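Local coordinates for protein acetyltransferase, GNAT family (Listeria monocytogenes str. 4b, PDB 2OH1) that probably transfers an acetyl group from acetyl-coenzyme A to an acceptor not yet identified, as a member of the GNAT family of acetyltransferases, at residues A[67-72]-A[78-83]; A[12-17]-A[116-121]. One frame throughout, in Å; residues are numbered along the deposited sequence.

Contact 1 of 2, residues A[67-72]-A[78-83]; sequences VALFET and AGAMII
F70 and M81 meet on one face of an antiparallel beta hairpin, strands 67-71 and 77-84, in the central sheet of the GNAT fold. M81 is modelled as selenomethionine. Its side chain runs out extended and then bends at chi3 (62°). The bend sets M81 CE against the facing strand, 4.1 Å from A68 CB. M81 CE also reaches the edge of the F70 ring, 4.2 Å from F70 CZ. The backbone also meets this ring edge-on: G79 O lies in the ring plane, 3.7 Å from F70 CD1. This face packs on helix 120-134, where M124 touches both F70 and M81.

V67, L69, A80 and I82 fill the other face. V67 and I82 lie side by side and point the same way. In the I82 conformer described, I82 CD1 sits against both methyls of V67, 3.7 Å from V67 CG2; a second conformer makes this detail less certain. L69 CD2 rests on A80 CB at 3.9 Å.

A68 and M81 form a hydrogen-bonded pair, each N giving to the other's O. F70 N gives to G79 O. Near the turn of the hairpin, A78 and G79 both face F70 in a classic beta bulge. F70 O therefore takes two N-H groups, from A78 N at 2.8 Å and from G79 N at 3.1 Å.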
loop_
_atom_site.group_PDB
_atom_site.type_symbol
_atom_site.label_atom_id
_atom_site.label_comp_id
_atom_site.label_asym_id
_atom_site.label_seq_id
_atom_site.Cartn_x
_atom_site.Cartn_y
_atom_site.Cartn_z
ATOM N N VAL A 67 9.205 0.925 2.239
ATOM C CA VAL A 67 8.986 0.223 1.001
ATOM C C VAL A 67 9.214 -1.252 1.187
ATOM O O VAL A 67 10.316 -1.688 1.553
ATOM C CB VAL A 67 9.912 0.720 -0.097
ATOM C CG1 VAL A 67 9.525 0.025 -1.435
ATOM C CG2 VAL A 67 9.859 2.229 -0.303
ATOM N N ALA A 68 8.214 -2.064 0.936
ATOM C CA ALA A 68 8.332 -3.530 1.025
ATOM C C ALA A 68 8.269 -4.110 -0.364
ATOM O O ALA A 68 7.415 -3.687 -1.163
ATOM C CB ALA A 68 7.217 -4.092 1.870
ATOM N N LEU A 69 9.182 -5.032 -0.692
ATOM C CA LEU A 69 9.288 -5.657 -1.977
ATOM C C LEU A 69 8.914 -7.126 -1.858
ATOM O O LEU A 69 9.300 -7.799 -0.920
ATOM C CB LEU A 69 10.740 -5.567 -2.446
ATOM C CG LEU A 69 11.276 -4.122 -2.559
ATOM C CD1 LEU A 69 12.762 -4.194 -3.087
ATOM C CD2 LEU A 69 10.385 -3.243 -3.398
ATOM N N PHE A 70 8.234 -7.622 -2.879
ATOM C CA PHE A 70 7.665 -8.994 -2.915
ATOM C C PHE A 70 8.224 -9.601 -4.192
ATOM O O PHE A 70 7.920 -9.114 -5.291
ATOM C CB PHE A 70 6.129 -8.923 -2.905
ATOM C CG PHE A 70 5.612 -8.322 -1.657
ATOM C CD1 PHE A 70 5.576 -6.939 -1.510
ATOM C CD2 PHE A 70 5.227 -9.135 -0.608
ATOM C CE1 PHE A 70 5.157 -6.388 -0.298
ATOM C CE2 PHE A 70 4.793 -8.549 0.627
ATOM C CZ PHE A 70 4.784 -7.184 0.752
ATOM N N GLU A 71 9.098 -10.595 -4.034
ATOM C CA GLU A 71 9.855 -11.167 -5.143
ATOM C C GLU A 71 9.629 -12.681 -5.277
ATOM O O GLU A 71 9.425 -13.372 -4.263
ATOM C CB GLU A 71 11.337 -10.837 -4.960
ATOM C CG GLU A 71 11.652 -9.360 -5.023
ATOM C CD GLU A 71 13.103 -9.055 -4.628
ATOM O OE1 GLU A 71 13.613 -9.639 -3.671
ATOM O OE2 GLU A 71 13.717 -8.190 -5.296
ATOM N N THR A 72 9.822 -13.201 -6.477
ATOM C CA THR A 72 9.869 -14.654 -6.643
ATOM C C THR A 72 11.255 -15.153 -6.245
ATOM O O THR A 72 12.190 -14.364 -6.170
ATOM C CB THR A 72 9.566 -15.045 -8.093
ATOM O OG1 THR A 72 10.617 -14.545 -8.935
ATOM C CG2 THR A 72 8.205 -14.459 -8.552
ATOM N N ALA A 78 7.505 -9.028 -8.044
ATOM C CA ALA A 78 6.053 -9.228 -8.177
ATOM C C ALA A 78 5.197 -8.097 -7.688
ATOM O O ALA A 78 4.124 -7.841 -8.199
ATOM C CB ALA A 78 5.616 -10.530 -7.438
ATOM N N GLY A 79 5.645 -7.421 -6.636
ATOM C CA GLY A 79 4.907 -6.297 -6.103
ATOM C C GLY A 79 5.753 -5.437 -5.201
ATOM O O GLY A 79 6.849 -5.859 -4.756
ATOM N N ALA A 80 5.275 -4.225 -4.974
ATOM C CA ALA A 80 5.893 -3.307 -4.037
ATOM C C ALA A 80 4.822 -2.538 -3.333
ATOM O O ALA A 80 3.821 -2.168 -3.958
ATOM C CB ALA A 80 6.886 -2.373 -4.756
HETATM N N MSE A 81 5.062 -2.244 -2.078
HETATM C CA MSE A 81 4.136 -1.553 -1.246
HETATM C C MSE A 81 4.809 -0.375 -0.549
HETATM O O MSE A 81 5.878 -0.544 0.044
HETATM C CB MSE A 81 3.607 -2.504 -0.232
HETATM C CG MSE A 81 2.643 -1.910 0.748
HETATM SE SE MSE A 81 1.706 -3.161 1.887
HETATM C CE MSE A 81 3.220 -3.867 2.740
ATOM N N ILE A 82 4.144 0.776 -0.624
ATOM C CA ILE A 82 4.533 2.010 0.020
ATOM C C ILE A 82 3.667 2.190 1.231
ATOM O O ILE A 82 2.413 2.253 1.208
ATOM C CB ILE A 82 4.445 3.231 -0.936
ATOM C CG1 ILE A 82 5.199 2.954 -2.261
ATOM C CG2 ILE A 82 4.995 4.465 -0.202
ATOM C CD1 ILE A 82 6.630 2.343 -2.146
ATOM N N ILE A 83 4.327 2.278 2.346
ATOM C CA ILE A 83 3.586 2.721 3.492
ATOM C C ILE A 83 4.120 4.014 4.099
ATOM O O ILE A 83 5.186 4.535 3.720
ATOM C CB ILE A 83 3.580 1.686 4.513
ATOM C CG1 ILE A 83 4.899 1.674 5.269
ATOM C CG2 ILE A 83 3.257 0.320 3.934
ATOM C CD1 ILE A 83 4.811 0.579 6.381
#

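Contact 2 of 2, residues A[12-17]-A[116-121]; sequences LEFLVR and SGISLS. With EDO (1,2-ethanediol), chain G.
The loop entering helix 120-134, where GNAT enzymes usually bind the pyrophosphate of acetyl-coenzyme A, packs on strand 12-18 through I118 and L120, which meet F14 and L12. The contact is apolar, and no hydrogen bond joins the two segments. L120 CD1 lies over one face of the F14 ring. L120 CD1 makes a CH-pi contact, 4.1 Å from the centroid of the F14 ring and 18° off the normal, displaced toward the rim. The L120 side chain swings CG opposite its own backbone N (chi1 -176°), which carries this methyl to the ring.

I118 comes from the opposite direction to F14. I118 CD1 approaches the outer end of the ring obliquely, 3.7 Å from F14 CZ. I118 CD1 also touches L12 CD1 at 4.1 Å, where the two side chains cross at about a right angle. F115 packs edge-to-face with F14.

S119 stands at the N-cap of the helix, though its side chain makes no capping bond. S119 OG is hydrogen-bonded to O1 of a 1,2-ethanediol, 2.7 Å away, probably from the crystallisation liquor. An unknown ligand, probably also from the liquor, is hydrogen-bonded by G117 N, S119 N and S121 OG. That pattern is consistent with the pyrophosphate-binding loop of the GNAT fold.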
loop_
_atom_site.group_PDB
_atom_site.type_symbol
_atom_site.label_atom_id
_atom_site.label_comp_id
_atom_site.label_asym_id
_atom_site.label_seq_id
_atom_site.Cartn_x
_atom_site.Cartn_y
_atom_site.Cartn_z
ATOM N N LEU A 12 1.233 -19.811 -4.967
ATOM C CA LEU A 12 2.611 -19.571 -5.404
ATOM C C LEU A 12 3.403 -18.878 -4.246
ATOM O O LEU A 12 2.835 -18.129 -3.460
ATOM C CB LEU A 12 2.619 -18.661 -6.675
ATOM C CG LEU A 12 1.695 -19.108 -7.836
ATOM C CD1 LEU A 12 1.381 -18.010 -8.884
ATOM C CD2 LEU A 12 2.271 -20.397 -8.509
ATOM N N GLU A 13 4.701 -19.078 -4.177
ATOM C CA GLU A 13 5.530 -18.584 -3.079
ATOM C C GLU A 13 6.308 -17.285 -3.473
ATOM O O GLU A 13 6.809 -17.178 -4.592
ATOM C CB GLU A 13 6.544 -19.665 -2.659
ATOM N N PHE A 14 6.387 -16.324 -2.549
ATOM C CA PHE A 14 7.103 -15.061 -2.748
ATOM C C PHE A 14 7.900 -14.763 -1.492
ATOM O O PHE A 14 7.537 -15.208 -0.403
ATOM C CB PHE A 14 6.133 -13.854 -3.026
ATOM C CG PHE A 14 5.222 -14.068 -4.219
ATOM C CD1 PHE A 14 4.034 -14.798 -4.062
ATOM C CD2 PHE A 14 5.573 -13.620 -5.521
ATOM C CE1 PHE A 14 3.193 -15.041 -5.110
ATOM C CE2 PHE A 14 4.706 -13.926 -6.612
ATOM C CZ PHE A 14 3.512 -14.609 -6.376
ATOM N N LEU A 15 8.975 -14.018 -1.662
ATOM C CA LEU A 15 9.821 -13.575 -0.614
ATOM C C LEU A 15 9.624 -12.085 -0.402
ATOM O O LEU A 15 9.523 -11.344 -1.362
ATOM C CB LEU A 15 11.296 -13.795 -1.001
ATOM C CG LEU A 15 11.630 -15.266 -1.367
ATOM C CD1 LEU A 15 13.009 -15.351 -1.996
ATOM C CD2 LEU A 15 11.487 -16.141 -0.131
ATOM N N VAL A 16 9.550 -11.673 0.861
ATOM C CA VAL A 16 9.332 -10.269 1.217
ATOM C C VAL A 16 10.555 -9.693 1.915
ATOM O O VAL A 16 11.102 -10.290 2.826
ATOM C CB VAL A 16 8.078 -10.060 2.133
ATOM C CG1 VAL A 16 8.056 -11.012 3.314
ATOM C CG2 VAL A 16 8.002 -8.577 2.606
ATOM N N ARG A 17 10.968 -8.500 1.500
ATOM C CA ARG A 17 12.056 -7.800 2.169
ATOM C C ARG A 17 11.815 -6.303 2.060
ATOM O O ARG A 17 11.124 -5.811 1.138
ATOM C CB ARG A 17 13.412 -8.175 1.557
ATOM C CG ARG A 17 13.602 -7.662 0.162
ATOM C CD ARG A 17 14.838 -8.204 -0.527
ATOM N NE ARG A 17 14.935 -7.836 -1.933
ATOM C CZ ARG A 17 15.489 -6.722 -2.362
ATOM N NH1 ARG A 17 16.014 -5.844 -1.527
ATOM N NH2 ARG A 17 15.541 -6.487 -3.673
ATOM N N SER A 116 -0.878 -10.428 -11.359
ATOM C CA SER A 116 -2.163 -9.825 -11.014
ATOM C C SER A 116 -3.231 -10.929 -10.928
ATOM O O SER A 116 -3.103 -11.963 -11.539
ATOM C CB SER A 116 -2.510 -8.729 -12.004
ATOM O OG SER A 116 -2.651 -9.280 -13.272
ATOM N N GLY A 117 -4.307 -10.702 -10.173
ATOM C CA GLY A 117 -5.394 -11.703 -10.039
ATOM C C GLY A 117 -5.195 -12.925 -9.133
ATOM O O GLY A 117 -5.948 -13.918 -9.174
ATOM N N ILE A 118 -4.171 -12.895 -8.313
ATOM C CA ILE A 118 -3.957 -13.946 -7.350
ATOM C C ILE A 118 -4.162 -13.363 -5.921
ATOM O O ILE A 118 -3.777 -14.001 -4.952
ATOM C CB ILE A 118 -2.569 -14.673 -7.501
ATOM C CG1 ILE A 118 -1.373 -13.741 -7.352
ATOM C CG2 ILE A 118 -2.513 -15.417 -8.873
ATOM C CD1 ILE A 118 -0.005 -14.466 -7.346
ATOM N N SER A 119 -4.708 -12.144 -5.860
ATOM C CA SER A 119 -4.885 -11.411 -4.577
ATOM C C SER A 119 -3.559 -11.267 -3.838
ATOM O O SER A 119 -3.436 -11.402 -2.599
ATOM C CB SER A 119 -5.992 -12.033 -3.709
ATOM O OG SER A 119 -7.264 -11.897 -4.349
ATOM N N LEU A 120 -2.475 -11.036 -4.594
ATOM C CA LEU A 120 -1.212 -10.757 -3.953
ATOM C C LEU A 120 -1.308 -9.542 -2.996
ATOM O O LEU A 120 -0.655 -9.547 -1.958
ATOM C CB LEU A 120 -0.122 -10.580 -5.041
ATOM C CG LEU A 120 1.305 -10.368 -4.529
ATOM C CD1 LEU A 120 1.790 -11.583 -3.803
ATOM C CD2 LEU A 120 2.258 -9.977 -5.721
ATOM N N SER A 121 -2.152 -8.564 -3.341
ATOM C CA SER A 121 -2.321 -7.371 -2.506
ATOM C C SER A 121 -2.801 -7.767 -1.116
ATOM O O SER A 121 -2.454 -7.091 -0.175
ATOM C CB SER A 121 -3.275 -6.357 -3.169
ATOM O OG SER A 121 -4.504 -6.972 -3.467
HETATM C C1 EDO G . -9.893 -12.024 -1.931
HETATM O O1 EDO G . -9.093 -12.924 -2.719
HETATM C C2 EDO G . -9.476 -12.126 -0.465
HETATM O O2 EDO G . -10.543 -12.169 0.493
#

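After the short strand 7-9 the chain lays down strand 12-18, the earlier half of contact 2. It then passes through three helices to strand 67-71, turns, and returns along strand 77-84; this closes the short loop of contact 1. Helix 89-95 and strand 103-111 follow, and the chain reaches 116-121, which closes the long loop of contact 2. Contact 1 is thus nested inside contact 2. The two also touch. Strands 12-18 and 67-71 are neighbours in the sheet, with probable hydrogen bonds from L15 N to E71 O and from L69 N to R17 O. A78 CB also packs on F14 CE2, so the bulged end of the hairpin lies beside the contact at the helix start.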